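Local coordinates for protein ribokinase RBSK (Mycobacterium tuberculosis, PDB 3GO6) that probably phosphorylates D-ribose at O-5 with ATP and magnesium, feeding ribose 5-phosphate into nucleotide synthesis and the pentose phosphate pathway, at residues A[149-152]-A[153-157]. Sequence-based numbering, arbitrary orientation.
Sequences TQLE and IPVAT. With RIB (alpha-D-ribofuranose), chain C.
I153 folds back over the turn that precedes it, and its CG1 branch packs a methylene and a methyl against two oxygens, Q150 O and T149 OG1, in van der Waals contact. With CG1 set between the backbone N and the carbonyl carbon (chi1 58°), the branch runs back toward the end of the strand, and CG1 lies 3.4 Å from Q150 O. Beyond it, I153 CD1 reaches T149 OG1 at 3.7 Å, the two side chains crossing at about a right angle. The T149 hydroxyl is itself hydrogen-bonded to V25 O, whereas Q150 O and I153 N are buried in the turn without a hydrogen-bonding partner. The apolar side-chain contact across the segments, a loose one, is L151 CD2 to V155 CG2 at 4.4 Å; it joins the loop to the first turn of the helix, where P154 occupies the N-cap position.

E152 supplies the contact with the sugar. Its side chain, extended beyond CG (chi2 -177°), carries the carboxylate away from I153 and into the sugar pocket, where OE2 accepts a short hydrogen bond of 2.5 Å from ribose O1. The other oxygen, OE1, is gripped by S27 OG and N29 ND2, which should fix the rotation of the carboxylate.

The segment is the beta-alpha connection between strand 146-149 of the large sheet and helix 155-167. L151 and V155 pack on helix 183-192, while Q150 and E152 touch K58 at the start of helix 58-68.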
loop_
_atom_site.group_PDB
_atom_site.type_symbol
_atom_site.label_atom_id
_atom_site.label_comp_id
_atom_site.label_asym_id
_atom_site.label_seq_id
_atom_site.Cartn_x
_atom_site.Cartn_y
_atom_site.Cartn_z
ATOM N N THR A 149 -10.428 22.893 -7.431
ATOM C CA THR A 149 -9.615 21.933 -8.163
ATOM C C THR A 149 -8.264 21.714 -7.467
ATOM O O THR A 149 -7.880 22.509 -6.607
ATOM C CB THR A 149 -9.466 22.365 -9.660
ATOM O OG1 THR A 149 -9.012 21.260 -10.442
ATOM C CG2 THR A 149 -8.507 23.528 -9.813
ATOM N N GLN A 150 -7.594 20.604 -7.783
ATOM C CA GLN A 150 -6.264 20.279 -7.236
ATOM C C GLN A 150 -5.447 19.691 -8.371
ATOM O O GLN A 150 -5.916 19.649 -9.509
ATOM C CB GLN A 150 -6.295 19.281 -6.046
ATOM C CG GLN A 150 -7.580 19.318 -5.194
ATOM C CD GLN A 150 -8.781 18.689 -5.930
ATOM O OE1 GLN A 150 -8.604 17.791 -6.753
ATOM N NE2 GLN A 150 -9.988 19.165 -5.633
ATOM N N LEU A 151 -4.230 19.246 -8.064
ATOM C CA LEU A 151 -3.248 19.006 -9.107
ATOM C C LEU A 151 -2.813 17.551 -9.294
ATOM O O LEU A 151 -1.751 17.299 -9.886
ATOM C CB LEU A 151 -2.035 19.945 -8.911
ATOM C CG LEU A 151 -2.308 21.441 -8.631
ATOM C CD1 LEU A 151 -1.007 22.215 -8.429
ATOM C CD2 LEU A 151 -3.133 22.082 -9.742
ATOM N N GLU A 152 -3.621 16.585 -8.831
ATOM C CA GLU A 152 -3.332 15.174 -9.157
ATOM C C GLU A 152 -3.827 14.813 -10.565
ATOM O O GLU A 152 -3.303 13.892 -11.206
ATOM C CB GLU A 152 -3.934 14.205 -8.130
ATOM C CG GLU A 152 -3.477 14.444 -6.667
ATOM C CD GLU A 152 -4.062 13.394 -5.698
ATOM O OE1 GLU A 152 -4.960 12.597 -6.104
ATOM O OE2 GLU A 152 -3.600 13.341 -4.542
ATOM N N ILE A 153 -4.843 15.534 -11.029
ATOM C CA ILE A 153 -5.297 15.456 -12.410
ATOM C C ILE A 153 -4.337 16.327 -13.277
ATOM O O ILE A 153 -3.553 17.108 -12.728
ATOM C CB ILE A 153 -6.746 15.995 -12.516
ATOM C CG1 ILE A 153 -6.823 17.458 -12.003
ATOM C CG2 ILE A 153 -7.706 15.080 -11.730
ATOM C CD1 ILE A 153 -8.137 18.191 -12.341
ATOM N N PRO A 154 -4.400 16.201 -14.622
ATOM C CA PRO A 154 -3.564 17.063 -15.475
ATOM C C PRO A 154 -3.777 18.547 -15.164
ATOM O O PRO A 154 -4.921 18.999 -15.049
ATOM C CB PRO A 154 -4.056 16.737 -16.891
ATOM C CG PRO A 154 -4.553 15.289 -16.779
ATOM C CD PRO A 154 -5.227 15.262 -15.419
ATOM N N VAL A 155 -2.690 19.304 -15.017
ATOM C CA VAL A 155 -2.838 20.741 -14.750
ATOM C C VAL A 155 -3.621 21.431 -15.878
ATOM O O VAL A 155 -4.410 22.337 -15.623
ATOM C CB VAL A 155 -1.487 21.453 -14.435
ATOM C CG1 VAL A 155 -1.738 22.928 -14.085
ATOM C CG2 VAL A 155 -0.808 20.778 -13.247
ATOM N N ALA A 156 -3.442 20.961 -17.115
ATOM C CA ALA A 156 -4.179 21.518 -18.265
ATOM C C ALA A 156 -5.686 21.306 -18.133
ATOM O O ALA A 156 -6.478 22.110 -18.624
ATOM C CB ALA A 156 -3.677 20.915 -19.564
ATOM N N THR A 157 -6.091 20.209 -17.490
ATOM C CA THR A 157 -7.510 19.984 -17.191
ATOM C C THR A 157 -8.049 20.908 -16.087
ATOM O O THR A 157 -9.141 21.468 -16.221
ATOM C CB THR A 157 -7.769 18.510 -16.821
ATOM O OG1 THR A 157 -7.427 17.688 -17.947
ATOM C CG2 THR A 157 -9.239 18.285 -16.437
HETATM O O5 RIB C . -5.236 14.536 1.122
HETATM C C5 RIB C . -5.294 13.102 1.294
HETATM C C4 RIB C . -5.631 12.450 -0.060
HETATM O O4 RIB C . -4.488 12.597 -0.927
HETATM C C3 RIB C . -5.858 10.951 0.029
HETATM O O3 RIB C . -7.253 10.562 0.095
HETATM C C2 RIB C . -5.142 10.394 -1.188
HETATM O O2 RIB C . -6.040 9.705 -2.066
HETATM C C1 RIB C . -4.442 11.552 -1.883
HETATM O O1 RIB C . -5.151 11.988 -3.050
#